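Local coordinates for dipeptide Epimerase (PDB 3JVA), which belongs to the mandelate racemase/muconate lactonizing enzyme family, metal-dependent enzymes of the enolase superfamily built round a TIM-type barrel, and binds a magnesium ion, at residues E251-G256 with E282-E287; K227-T230 with T236-A239; V258-I263 with I314-L319; M266-G269 with E273-K276; Q192-K197 with K201-L206. All coordinates share one frame; numbering follows the deposited sequence.

How the contacts relate
All five contacts lie in the barrel domain and follow its repeating order of strands and helices. Coming from the N terminus, contact 5 closes first, folding residues 192-197 against the helix they lead into. Contact 2 follows in series, bringing helix 223-232 against strand 236-239; V229 and I237 of contact 2 also touch I203 of contact 5. Contacts 1 and 3 then cross, because their segments alternate: 251-256, 258-263, 282-287, 314-319. Contact 1 joins two neighbouring outer helices, while contact 3 spans two strands separated by a third. The short contact 4 falls within both of these larger loops, where helix 265-268 turns into helix 271-284.

Contact 1. Residues E251-G256 with E282-E287; sequences ELVKKG and ETAGIE
V253 reaches from the last turn of helix 246-255 toward A284 and I286, and nearly the whole contact is made by its three side-chain carbons. Its CB lies 3.6 Å from A284 CB, close because both residues branch or end right at the backbone and let the helices come near each other. Beyond CB the chain divides. CG1, anti to the carbonyl carbon, runs to I286 and stops 3.4 Å from I286 CD1, tighter than usual for two carbons; the same methyl is also 3.8 Å from A284 CB. CG2, set between the backbone N and the carbonyl carbon, approaches only A284 CB, at 4.1 Å.

The helices are neighbours in the outer layer of the TIM-type barrel of the enolase superfamily, and each ends in a Schellman motif whose C-prime residue is a glycine with positive phi. At G256 the closing bonds run from T257 N to L252 O and, weakly, from G256 N to V253 O. At G285 the bend carries the chain out of helix 271-284, and I286 follows at once, its side chain pointing to helix 246-255.

I286 meets V253 from that position with an extended side chain (chi2 179°), so that the reach of an isoleucine is spent on CD1, which comes to V253 at a slant. Its CG2 branch packs against D259 O instead. A284, small enough to fit between two helices, also touches L250 of the second subunit, and K254 packs there on K254 of that same subunit.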
# COMPACT_ATOMS: atom_id res chain seq x y z
N GLU B 251 -4.26 -2.09 -17.30
CA GLU B 251 -3.14 -2.23 -16.38
C GLU B 251 -2.22 -1.01 -16.49
O GLU B 251 -1.77 -0.49 -15.47
CB GLU B 251 -2.36 -3.51 -16.69
CG GLU B 251 -1.21 -3.80 -15.75
CD GLU B 251 -1.65 -3.89 -14.29
OE1 GLU B 251 -2.74 -4.45 -14.03
OE2 GLU B 251 -0.90 -3.42 -13.41
N LEU B 252 -1.96 -0.57 -17.71
CA LEU B 252 -1.09 0.59 -17.95
C LEU B 252 -1.62 1.88 -17.33
O LEU B 252 -0.86 2.62 -16.70
CB LEU B 252 -0.86 0.79 -19.45
CG LEU B 252 0.08 -0.21 -20.13
CD1 LEU B 252 0.02 -0.05 -21.64
CD2 LEU B 252 1.50 0.01 -19.62
N VAL B 253 -2.91 2.16 -17.49
CA VAL B 253 -3.46 3.38 -16.92
C VAL B 253 -3.62 3.24 -15.41
O VAL B 253 -3.52 4.23 -14.69
CB VAL B 253 -4.83 3.76 -17.54
CG1 VAL B 253 -4.69 3.91 -19.04
CG2 VAL B 253 -5.88 2.72 -17.18
N LYS B 254 -3.86 2.02 -14.94
CA LYS B 254 -4.00 1.76 -13.51
C LYS B 254 -2.72 2.16 -12.78
O LYS B 254 -2.76 2.87 -11.77
CB LYS B 254 -4.25 0.27 -13.24
CG LYS B 254 -5.67 -0.22 -13.46
CD LYS B 254 -5.80 -1.68 -13.03
CE LYS B 254 -7.23 -2.18 -13.15
NZ LYS B 254 -7.38 -3.59 -12.67
N LYS B 255 -1.59 1.69 -13.29
CA LYS B 255 -0.30 1.98 -12.69
C LYS B 255 0.27 3.34 -13.12
O LYS B 255 1.28 3.78 -12.57
CB LYS B 255 0.71 0.89 -13.05
CG LYS B 255 0.29 -0.52 -12.63
CD LYS B 255 1.39 -1.54 -12.91
CE LYS B 255 2.54 -1.46 -11.90
NZ LYS B 255 3.32 -0.19 -11.95
N GLY B 256 -0.37 3.99 -14.08
CA GLY B 256 0.12 5.27 -14.55
C GLY B 256 1.50 5.07 -15.17
O GLY B 256 2.40 5.89 -14.98
N GLU B 282 -8.87 7.32 -22.66
CA GLU B 282 -9.54 8.62 -22.59
C GLU B 282 -10.08 8.86 -21.19
O GLU B 282 -9.94 9.95 -20.64
CB GLU B 282 -10.67 8.66 -23.62
CG GLU B 282 -11.44 9.96 -23.69
CD GLU B 282 -12.40 10.00 -24.86
OE1 GLU B 282 -13.14 9.00 -25.06
OE2 GLU B 282 -12.43 11.01 -25.58
N THR B 283 -10.70 7.84 -20.60
CA THR B 283 -11.25 7.95 -19.26
C THR B 283 -10.16 8.23 -18.23
O THR B 283 -10.36 8.97 -17.27
CB THR B 283 -12.01 6.66 -18.91
OG1 THR B 283 -13.08 6.49 -19.84
CG2 THR B 283 -12.59 6.73 -17.50
N ALA B 284 -8.98 7.65 -18.47
CA ALA B 284 -7.84 7.84 -17.58
C ALA B 284 -7.08 9.14 -17.87
O ALA B 284 -6.12 9.48 -17.18
CB ALA B 284 -6.89 6.66 -17.71
N GLY B 285 -7.50 9.87 -18.91
CA GLY B 285 -6.85 11.11 -19.26
C GLY B 285 -5.56 10.91 -20.04
O GLY B 285 -4.66 11.76 -20.02
N ILE B 286 -5.47 9.79 -20.73
CA ILE B 286 -4.30 9.44 -21.53
C ILE B 286 -4.68 9.44 -23.01
O ILE B 286 -5.67 8.81 -23.39
CB ILE B 286 -3.79 8.03 -21.14
CG1 ILE B 286 -3.28 8.06 -19.69
CG2 ILE B 286 -2.70 7.57 -22.09
CD1 ILE B 286 -2.77 6.72 -19.20
N GLU B 287 -3.93 10.16 -23.83
CA GLU B 287 -4.22 10.19 -25.26
C GLU B 287 -3.69 8.95 -25.95
O GLU B 287 -2.79 8.26 -25.44
CB GLU B 287 -3.62 11.44 -25.90
CG GLU B 287 -4.41 12.71 -25.62
CD GLU B 287 -3.75 13.97 -26.17
OE1 GLU B 287 -2.98 13.87 -27.15
OE2 GLU B 287 -4.02 15.06 -25.63

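Contact 2. Residues K227-T230 with T236-A239; sequences KYVT and TIMA
T230 and I237 form the close half of this contact, which packs the helix of a beta-alpha-beta unit (strand 213-215, helix 223-232, strand 236-239) against the strand that follows it in the TIM-type barrel. The hydroxyl oxygen T230 OG1 sits 3.4 Å from I237 CB and 3.5 Å from I237 CG2, resting on the branch point of the isoleucine. Beside it, I237 CG1 lies 3.8 Å from T230 CA, so the residue meets backbone as well as side chain.

A hydroxyl in such apolar surroundings needs polar partners, and it has them elsewhere: L226 O, one turn back in the same helix, and T257 O both lie within hydrogen-bonding reach of OG1 and must share its single proton. The same oxygen that faces these carbonyls also rests on I237, put there by a chi1 of -61° that sets it beside its own backbone N.

The other half is looser. V229 faces the strand and crosses I237 at about a right angle, yet the meeting is a single pair, V229 CG1 to I237 CD1 at 4.0 Å. I203 of helix 196-206 packs against both residues there, a third apolar side chain from the neighbouring helix. Y228 takes no part in the packing on the strand; its OH is hydrogen-bonded to N234 of the third subunit.

I237, beta-branched as suits a strand, points to the helix, and the strand leads directly to D240, a magnesium ligand. The backbone I237 N is hydrogen-bonded to D259 OD2.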
# COMPACT_ATOMS: atom_id res chain seq x y z
N LYS B 227 7.43 2.67 -16.24
CA LYS B 227 6.87 3.67 -15.33
C LYS B 227 8.00 4.56 -14.80
O LYS B 227 7.84 5.77 -14.68
CB LYS B 227 6.18 2.95 -14.16
CG LYS B 227 5.79 3.82 -12.97
CD LYS B 227 4.66 4.77 -13.29
CE LYS B 227 3.91 5.15 -12.02
NZ LYS B 227 4.81 5.72 -10.97
N TYR B 228 9.14 3.95 -14.50
CA TYR B 228 10.30 4.68 -13.99
C TYR B 228 10.75 5.72 -15.02
O TYR B 228 10.96 6.88 -14.68
CB TYR B 228 11.45 3.70 -13.71
CG TYR B 228 12.74 4.38 -13.29
CD1 TYR B 228 12.89 4.92 -12.01
CD2 TYR B 228 13.81 4.50 -14.18
CE1 TYR B 228 14.07 5.56 -11.63
CE2 TYR B 228 15.00 5.14 -13.81
CZ TYR B 228 15.12 5.66 -12.53
OH TYR B 228 16.29 6.28 -12.14
N VAL B 229 10.90 5.29 -16.27
CA VAL B 229 11.33 6.21 -17.32
C VAL B 229 10.36 7.39 -17.43
O VAL B 229 10.77 8.55 -17.40
CB VAL B 229 11.40 5.50 -18.68
CG1 VAL B 229 11.82 6.49 -19.76
CG2 VAL B 229 12.39 4.36 -18.60
N THR B 230 9.08 7.09 -17.56
CA THR B 230 8.07 8.12 -17.68
C THR B 230 8.17 9.15 -16.56
O THR B 230 8.08 10.36 -16.80
CB THR B 230 6.66 7.50 -17.65
OG1 THR B 230 6.54 6.60 -18.76
CG2 THR B 230 5.59 8.58 -17.74
N THR B 236 7.63 13.12 -23.42
CA THR B 236 6.43 12.29 -23.45
C THR B 236 6.82 10.85 -23.78
O THR B 236 7.51 10.60 -24.76
CB THR B 236 5.44 12.79 -24.53
OG1 THR B 236 4.96 14.09 -24.16
CG2 THR B 236 4.27 11.82 -24.68
N ILE B 237 6.39 9.91 -22.95
CA ILE B 237 6.69 8.49 -23.15
C ILE B 237 5.43 7.76 -23.59
O ILE B 237 4.38 7.90 -22.97
CB ILE B 237 7.22 7.83 -21.87
CG1 ILE B 237 8.52 8.52 -21.42
CG2 ILE B 237 7.47 6.35 -22.11
CD1 ILE B 237 9.63 8.44 -22.45
N MET B 238 5.55 6.98 -24.66
CA MET B 238 4.42 6.23 -25.20
C MET B 238 4.65 4.73 -25.18
O MET B 238 5.73 4.25 -25.52
CB MET B 238 4.14 6.70 -26.64
CG MET B 238 3.11 5.86 -27.40
SD MET B 238 2.75 6.59 -29.03
CE MET B 238 4.34 6.59 -29.76
N ALA B 239 3.62 4.00 -24.78
CA ALA B 239 3.71 2.55 -24.76
C ALA B 239 3.24 2.02 -26.12
O ALA B 239 2.26 2.51 -26.67
CB ALA B 239 2.83 1.96 -23.65

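Contact 3. Residues V258-I263 with I314-L319; sequences VDVINI and ITRADL
V260 meets R316, and I263 meets I314, across two parallel strands of the TIM-type barrel that are not direct neighbours, since strand 287-290 runs between them. The side chains must therefore reach past that strand, on the inner side of the barrel for the first pair and on its helix-covered side for the second.

Apolar packing joins the isoleucines end to end: I263 CD1 and I314 CD1 stand 4.4 Å apart, a loose touch at the limit of reach. Long side chains suit both places, because helix 271-284 packs on each of them, and strand 287-290 adds C288 against I263 and I290 against I314.

A mixed contact brings charge near a methyl group. V260 CG2 lies 3.9 Å from R316 NH1, placed obliquely to the guanidinium group, and the two side chains cross at about a right angle. R316 runs extended from CG to NE, which carries its head across to V260. What holds the head polarly lies outside the two segments, a salt bridge from R316 NE to E212, with E287 as a long, weak second partner of NH1. M289 also touches this arginine.

Polar linkage passes through one water. N262 takes part by its amide nitrogen, which also makes a weak hydrogen bond to E215, a magnesium ligand. The water accepts from N262 ND2 at 2.9 Å; it also lies 2.8 Å from D318 OD2, toward which it can donate, although other acceptors compete for its protons.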
# COMPACT_ATOMS: atom_id res chain seq x y z
N VAL B 258 2.56 5.14 -18.44
CA VAL B 258 2.99 6.02 -19.53
C VAL B 258 2.15 7.27 -19.75
O VAL B 258 1.11 7.46 -19.12
CB VAL B 258 3.01 5.26 -20.88
CG1 VAL B 258 4.07 4.16 -20.85
CG2 VAL B 258 1.63 4.66 -21.16
N ASP B 259 2.61 8.12 -20.67
CA ASP B 259 1.91 9.35 -21.00
C ASP B 259 0.91 9.16 -22.14
O ASP B 259 -0.11 9.83 -22.19
CB ASP B 259 2.90 10.43 -21.42
CG ASP B 259 3.87 10.79 -20.32
OD1 ASP B 259 3.40 11.16 -19.22
OD2 ASP B 259 5.09 10.70 -20.56
N VAL B 260 1.24 8.24 -23.05
CA VAL B 260 0.41 7.97 -24.22
C VAL B 260 0.46 6.50 -24.59
O VAL B 260 1.44 5.81 -24.29
CB VAL B 260 0.92 8.80 -25.43
CG1 VAL B 260 0.04 8.56 -26.66
CG2 VAL B 260 0.96 10.27 -25.08
N ILE B 261 -0.59 6.00 -25.23
CA ILE B 261 -0.63 4.60 -25.63
C ILE B 261 -0.86 4.48 -27.13
O ILE B 261 -1.76 5.11 -27.68
CB ILE B 261 -1.72 3.83 -24.85
CG1 ILE B 261 -1.27 3.68 -23.39
CG2 ILE B 261 -1.98 2.47 -25.49
CD1 ILE B 261 -2.31 3.05 -22.47
N ASN B 262 -0.03 3.67 -27.78
CA ASN B 262 -0.11 3.46 -29.22
C ASN B 262 -0.91 2.21 -29.55
O ASN B 262 -0.54 1.10 -29.16
CB ASN B 262 1.30 3.37 -29.81
CG ASN B 262 1.32 3.48 -31.33
OD1 ASN B 262 0.41 4.05 -31.94
ND2 ASN B 262 2.38 2.97 -31.94
N ILE B 263 -2.01 2.41 -30.26
CA ILE B 263 -2.88 1.32 -30.68
C ILE B 263 -2.49 0.86 -32.08
O ILE B 263 -2.12 1.67 -32.92
CB ILE B 263 -4.36 1.80 -30.80
CG1 ILE B 263 -4.87 2.29 -29.44
CG2 ILE B 263 -5.23 0.67 -31.36
CD1 ILE B 263 -6.23 2.99 -29.54
N ILE B 314 -7.86 9.80 -30.09
CA ILE B 314 -6.76 9.25 -30.89
C ILE B 314 -6.26 10.52 -31.56
O ILE B 314 -6.73 10.92 -32.62
CB ILE B 314 -7.24 8.21 -31.93
CG1 ILE B 314 -7.87 7.01 -31.21
CG2 ILE B 314 -6.05 7.72 -32.76
CD1 ILE B 314 -8.34 5.90 -32.16
N THR B 315 -5.30 11.16 -30.90
CA THR B 315 -4.77 12.44 -31.33
C THR B 315 -3.55 12.43 -32.24
O THR B 315 -3.17 13.48 -32.76
CB THR B 315 -4.43 13.28 -30.11
OG1 THR B 315 -3.41 12.61 -29.36
CG2 THR B 315 -5.66 13.46 -29.24
N ARG B 316 -2.93 11.27 -32.40
CA ARG B 316 -1.76 11.12 -33.25
C ARG B 316 -1.94 9.92 -34.16
O ARG B 316 -2.64 8.97 -33.81
CB ARG B 316 -0.50 10.93 -32.40
CG ARG B 316 -0.14 12.12 -31.52
CD ARG B 316 1.19 11.85 -30.83
NE ARG B 316 1.70 13.00 -30.07
CZ ARG B 316 1.35 13.30 -28.82
NH1 ARG B 316 0.49 12.54 -28.16
NH2 ARG B 316 1.90 14.35 -28.23
N ALA B 317 -1.29 9.95 -35.32
CA ALA B 317 -1.38 8.85 -36.26
C ALA B 317 -0.06 8.60 -36.97
O ALA B 317 0.61 9.53 -37.41
CB ALA B 317 -2.48 9.12 -37.28
N ASP B 318 0.31 7.32 -37.05
CA ASP B 318 1.53 6.89 -37.72
C ASP B 318 1.03 5.84 -38.70
O ASP B 318 1.24 4.64 -38.51
CB ASP B 318 2.50 6.28 -36.69
CG ASP B 318 3.76 5.73 -37.34
OD1 ASP B 318 4.21 6.29 -38.35
OD2 ASP B 318 4.30 4.73 -36.82
N LEU B 319 0.34 6.30 -39.74
CA LEU B 319 -0.26 5.42 -40.74
C LEU B 319 0.34 5.73 -42.11
O LEU B 319 -0.32 6.30 -42.97
CB LEU B 319 -1.77 5.65 -40.76
CG LEU B 319 -2.48 5.49 -39.41
CD1 LEU B 319 -3.92 5.96 -39.52
CD2 LEU B 319 -2.41 4.03 -38.97
O HOH W 1 3.99 3.77 -34.21

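Contact 4. Residues M266-G269 with E273-K276; sequences MKCG and EALK
The carboxylate of E273, whose CB and CG lie against C268, is held at both oxygens. OE2 accepts a hydrogen bond from the backbone N of A246, the first residue of helix 246-255, while OE1 of E273 is in a salt bridge with K276 NZ, one turn farther along its own helix, at 3.5 Å. Glutamate suits this place because the aliphatic start of its chain can pack while the acid end leads away: CG stands anti to the backbone N (chi1 -172°), and the chain then bends at chi2 (75°) to bring the carboxylate round to its partners.

C268 closes the short helix 265-268 that follows barrel strand 260-263, and this helix is followed closely by helix 271-284. C268 CB lies 3.7 Å from E273 CG, and C268 O is 3.2 Å from E273 CB, a close carbon-oxygen contact. The sulfur takes the crowded position between backbone N and carbonyl carbon, which turns it to A274: C268 SG is 3.8 Å from A274 CB and 3.7 Å from A274 N. A compact, moderately apolar thiol fits beside an alanine whose methyl also meets I263 and L307. At the backbone angles of G269 (phi 86°) a CB would press on the carbonyl O of C268, so glycine suits the place.

Nearby, K267 NZ is joined to D240, a magnesium ligand, by a salt bridge. With a lysine in a salt bridge to one oxygen and an amide N-H at the start of helix 246-255 bonded to the other, E273 is probably ionised, its charge probably offset in part by these two partners.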
# COMPACT_ATOMS: atom_id res chain seq x y z
N MET B 266 -3.54 -4.55 -35.68
CA MET B 266 -2.96 -5.89 -35.79
C MET B 266 -2.38 -6.41 -34.47
O MET B 266 -1.87 -7.53 -34.43
CB MET B 266 -1.89 -5.91 -36.89
CG MET B 266 -2.40 -5.47 -38.26
SD MET B 266 -3.97 -6.26 -38.80
CE MET B 266 -4.57 -5.00 -39.97
N LYS B 267 -2.43 -5.59 -33.43
CA LYS B 267 -1.97 -5.98 -32.09
C LYS B 267 -3.19 -6.31 -31.23
O LYS B 267 -3.15 -7.24 -30.41
CB LYS B 267 -1.24 -4.83 -31.38
CG LYS B 267 0.21 -4.59 -31.77
CD LYS B 267 0.87 -3.66 -30.74
CE LYS B 267 0.12 -2.34 -30.60
NZ LYS B 267 0.76 -1.43 -29.60
N CYS B 268 -4.26 -5.54 -31.41
CA CYS B 268 -5.47 -5.72 -30.60
C CYS B 268 -6.58 -6.57 -31.19
O CYS B 268 -7.55 -6.89 -30.50
CB CYS B 268 -6.04 -4.35 -30.21
SG CYS B 268 -6.63 -3.33 -31.59
N GLY B 269 -6.45 -6.95 -32.45
CA GLY B 269 -7.47 -7.78 -33.06
C GLY B 269 -8.64 -7.02 -33.66
O GLY B 269 -9.76 -7.55 -33.71
N GLU B 273 -11.81 -3.93 -30.46
CA GLU B 273 -10.92 -3.89 -29.31
C GLU B 273 -10.22 -2.53 -29.21
O GLU B 273 -10.00 -2.01 -28.12
CB GLU B 273 -9.88 -5.01 -29.40
CG GLU B 273 -9.01 -5.18 -28.15
CD GLU B 273 -9.74 -5.85 -27.00
OE1 GLU B 273 -10.90 -6.31 -27.18
OE2 GLU B 273 -9.16 -5.94 -25.90
N ALA B 274 -9.87 -1.96 -30.36
CA ALA B 274 -9.21 -0.65 -30.38
C ALA B 274 -10.11 0.40 -29.71
O ALA B 274 -9.62 1.29 -29.01
CB ALA B 274 -8.91 -0.24 -31.82
N LEU B 275 -11.41 0.30 -29.92
CA LEU B 275 -12.33 1.25 -29.30
C LEU B 275 -12.26 1.15 -27.78
O LEU B 275 -12.29 2.16 -27.09
CB LEU B 275 -13.76 1.00 -29.79
CG LEU B 275 -14.05 1.52 -31.20
CD1 LEU B 275 -15.37 0.94 -31.69
CD2 LEU B 275 -14.07 3.04 -31.19
N LYS B 276 -12.15 -0.08 -27.27
CA LYS B 276 -12.07 -0.29 -25.82
C LYS B 276 -10.80 0.36 -25.28
O LYS B 276 -10.82 1.03 -24.25
CB LYS B 276 -12.04 -1.78 -25.49
CG LYS B 276 -13.30 -2.54 -25.85
CD LYS B 276 -13.13 -4.00 -25.45
CE LYS B 276 -14.32 -4.85 -25.86
NZ LYS B 276 -14.03 -6.28 -25.58

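Contact 5. Residues Q192-K197 with K201-L206; sequences QAWTPK and KAIQAL
W194 lays one face of its indole over A202, whose CB stands 3.7 Å from the centroid of the six-membered ring and 14° off its normal, a CH-pi contact. The nearest ring atom is W194 CZ2, also 3.7 Å from A202 CB; alanine suits the spot because a single methyl can sit over the ring face at close range. I203 adds a second touch, its CG1 lying 3.9 Å from W194 CZ3, oblique to the ring. On the opposite face, toward the rim, sits the methyl of A193.

The next shell sets the ring in place. The W194 backbone is hydrogen-bonded to P217, and D169 of helix 166-180 packs on the side chain. A glycerol lies about 4 Å from the tryptophan (nearest atoms). T195 follows as N-cap of helix 196-206, OG1 making a weak hydrogen bond to D198 N. Inside the helix K201 N donates to K197 O over 3.3 Å at 159°, also weak. K197 sends its long chain the other way, its NZ lying among acceptors of the third subunit, the carboxylate of D259 in a salt bridge and the carbonyl oxygens of T230, V233 and T235, with its three N-H groups shared between them.

Such packing of a lead-in loop on its own N-capped helix belongs to the beta-alpha-beta unit of strand 185-189, helix 196-206 and strand 213-215 in the TIM-type barrel, where the loop starts just after the magnesium ligand D189.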
# COMPACT_ATOMS: atom_id res chain seq x y z
N GLN B 192 12.04 -0.99 -27.55
CA GLN B 192 12.45 -1.78 -26.38
C GLN B 192 13.96 -1.95 -26.24
O GLN B 192 14.44 -2.93 -25.67
CB GLN B 192 11.81 -3.17 -26.45
CG GLN B 192 10.34 -3.18 -26.79
CD GLN B 192 9.80 -4.59 -27.00
OE1 GLN B 192 9.70 -5.37 -26.06
NE2 GLN B 192 9.48 -4.91 -28.25
N ALA B 193 14.72 -0.96 -26.71
CA ALA B 193 16.17 -1.04 -26.70
C ALA B 193 16.92 -0.90 -25.38
O ALA B 193 17.98 -1.50 -25.21
CB ALA B 193 16.74 -0.04 -27.71
N TRP B 194 16.39 -0.12 -24.44
CA TRP B 194 17.13 0.14 -23.21
C TRP B 194 16.61 -0.38 -21.88
O TRP B 194 15.43 -0.74 -21.74
CB TRP B 194 17.32 1.65 -23.05
CG TRP B 194 17.80 2.33 -24.29
CD1 TRP B 194 18.93 2.05 -25.00
CD2 TRP B 194 17.17 3.44 -24.96
NE1 TRP B 194 19.06 2.93 -26.06
CE2 TRP B 194 17.99 3.79 -26.05
CE3 TRP B 194 16.00 4.17 -24.72
CZ2 TRP B 194 17.68 4.84 -26.92
CZ3 TRP B 194 15.69 5.22 -25.58
CH2 TRP B 194 16.53 5.54 -26.67
N THR B 195 17.52 -0.42 -20.91
CA THR B 195 17.18 -0.81 -19.55
C THR B 195 16.62 0.51 -19.03
O THR B 195 16.88 1.56 -19.63
CB THR B 195 18.44 -1.19 -18.72
OG1 THR B 195 19.29 -0.04 -18.58
CG2 THR B 195 19.20 -2.31 -19.39
N PRO B 196 15.86 0.48 -17.93
CA PRO B 196 15.27 1.72 -17.39
C PRO B 196 16.23 2.89 -17.20
O PRO B 196 15.98 3.99 -17.70
CB PRO B 196 14.64 1.25 -16.08
CG PRO B 196 14.25 -0.17 -16.39
CD PRO B 196 15.48 -0.68 -17.11
N LYS B 197 17.31 2.69 -16.47
CA LYS B 197 18.23 3.79 -16.22
C LYS B 197 19.01 4.24 -17.46
O LYS B 197 19.33 5.42 -17.60
CB LYS B 197 19.15 3.46 -15.05
CG LYS B 197 18.36 3.41 -13.74
CD LYS B 197 19.23 3.27 -12.51
CE LYS B 197 18.37 3.46 -11.26
NZ LYS B 197 19.14 3.36 -9.99
N LYS B 201 18.95 8.10 -19.49
CA LYS B 201 20.18 8.74 -19.97
C LYS B 201 20.07 9.08 -21.45
O LYS B 201 20.31 10.22 -21.86
CB LYS B 201 21.35 7.78 -19.76
CG LYS B 201 22.73 8.45 -19.72
CD LYS B 201 23.85 7.41 -19.80
CE LYS B 201 23.58 6.17 -18.94
NZ LYS B 201 23.28 6.49 -17.51
N ALA B 202 19.69 8.09 -22.25
CA ALA B 202 19.57 8.27 -23.70
C ALA B 202 18.51 9.30 -24.07
O ALA B 202 18.75 10.17 -24.91
CB ALA B 202 19.26 6.93 -24.37
N ILE B 203 17.35 9.21 -23.44
CA ILE B 203 16.27 10.13 -23.75
C ILE B 203 16.63 11.57 -23.40
O ILE B 203 16.35 12.49 -24.17
CB ILE B 203 14.97 9.70 -23.04
CG1 ILE B 203 14.49 8.37 -23.64
CG2 ILE B 203 13.89 10.76 -23.21
CD1 ILE B 203 13.33 7.72 -22.90
N GLN B 204 17.26 11.78 -22.25
CA GLN B 204 17.64 13.13 -21.87
C GLN B 204 18.69 13.69 -22.84
O GLN B 204 18.74 14.89 -23.08
CB GLN B 204 18.16 13.16 -20.44
CG GLN B 204 17.08 12.76 -19.45
CD GLN B 204 17.49 12.94 -18.02
OE1 GLN B 204 18.58 12.52 -17.61
NE2 GLN B 204 16.62 13.56 -17.23
N ALA B 205 19.51 12.81 -23.41
CA ALA B 205 20.52 13.25 -24.37
C ALA B 205 19.85 13.63 -25.69
O ALA B 205 20.20 14.63 -26.31
CB ALA B 205 21.54 12.15 -24.59
N LEU B 206 18.88 12.82 -26.11
CA LEU B 206 18.16 13.09 -27.35
C LEU B 206 17.24 14.31 -27.21
O LEU B 206 16.99 15.02 -28.19
CB LEU B 206 17.32 11.87 -27.76
CG LEU B 206 17.98 10.69 -28.47
CD1 LEU B 206 18.42 11.11 -29.86
CD2 LEU B 206 19.16 10.20 -27.68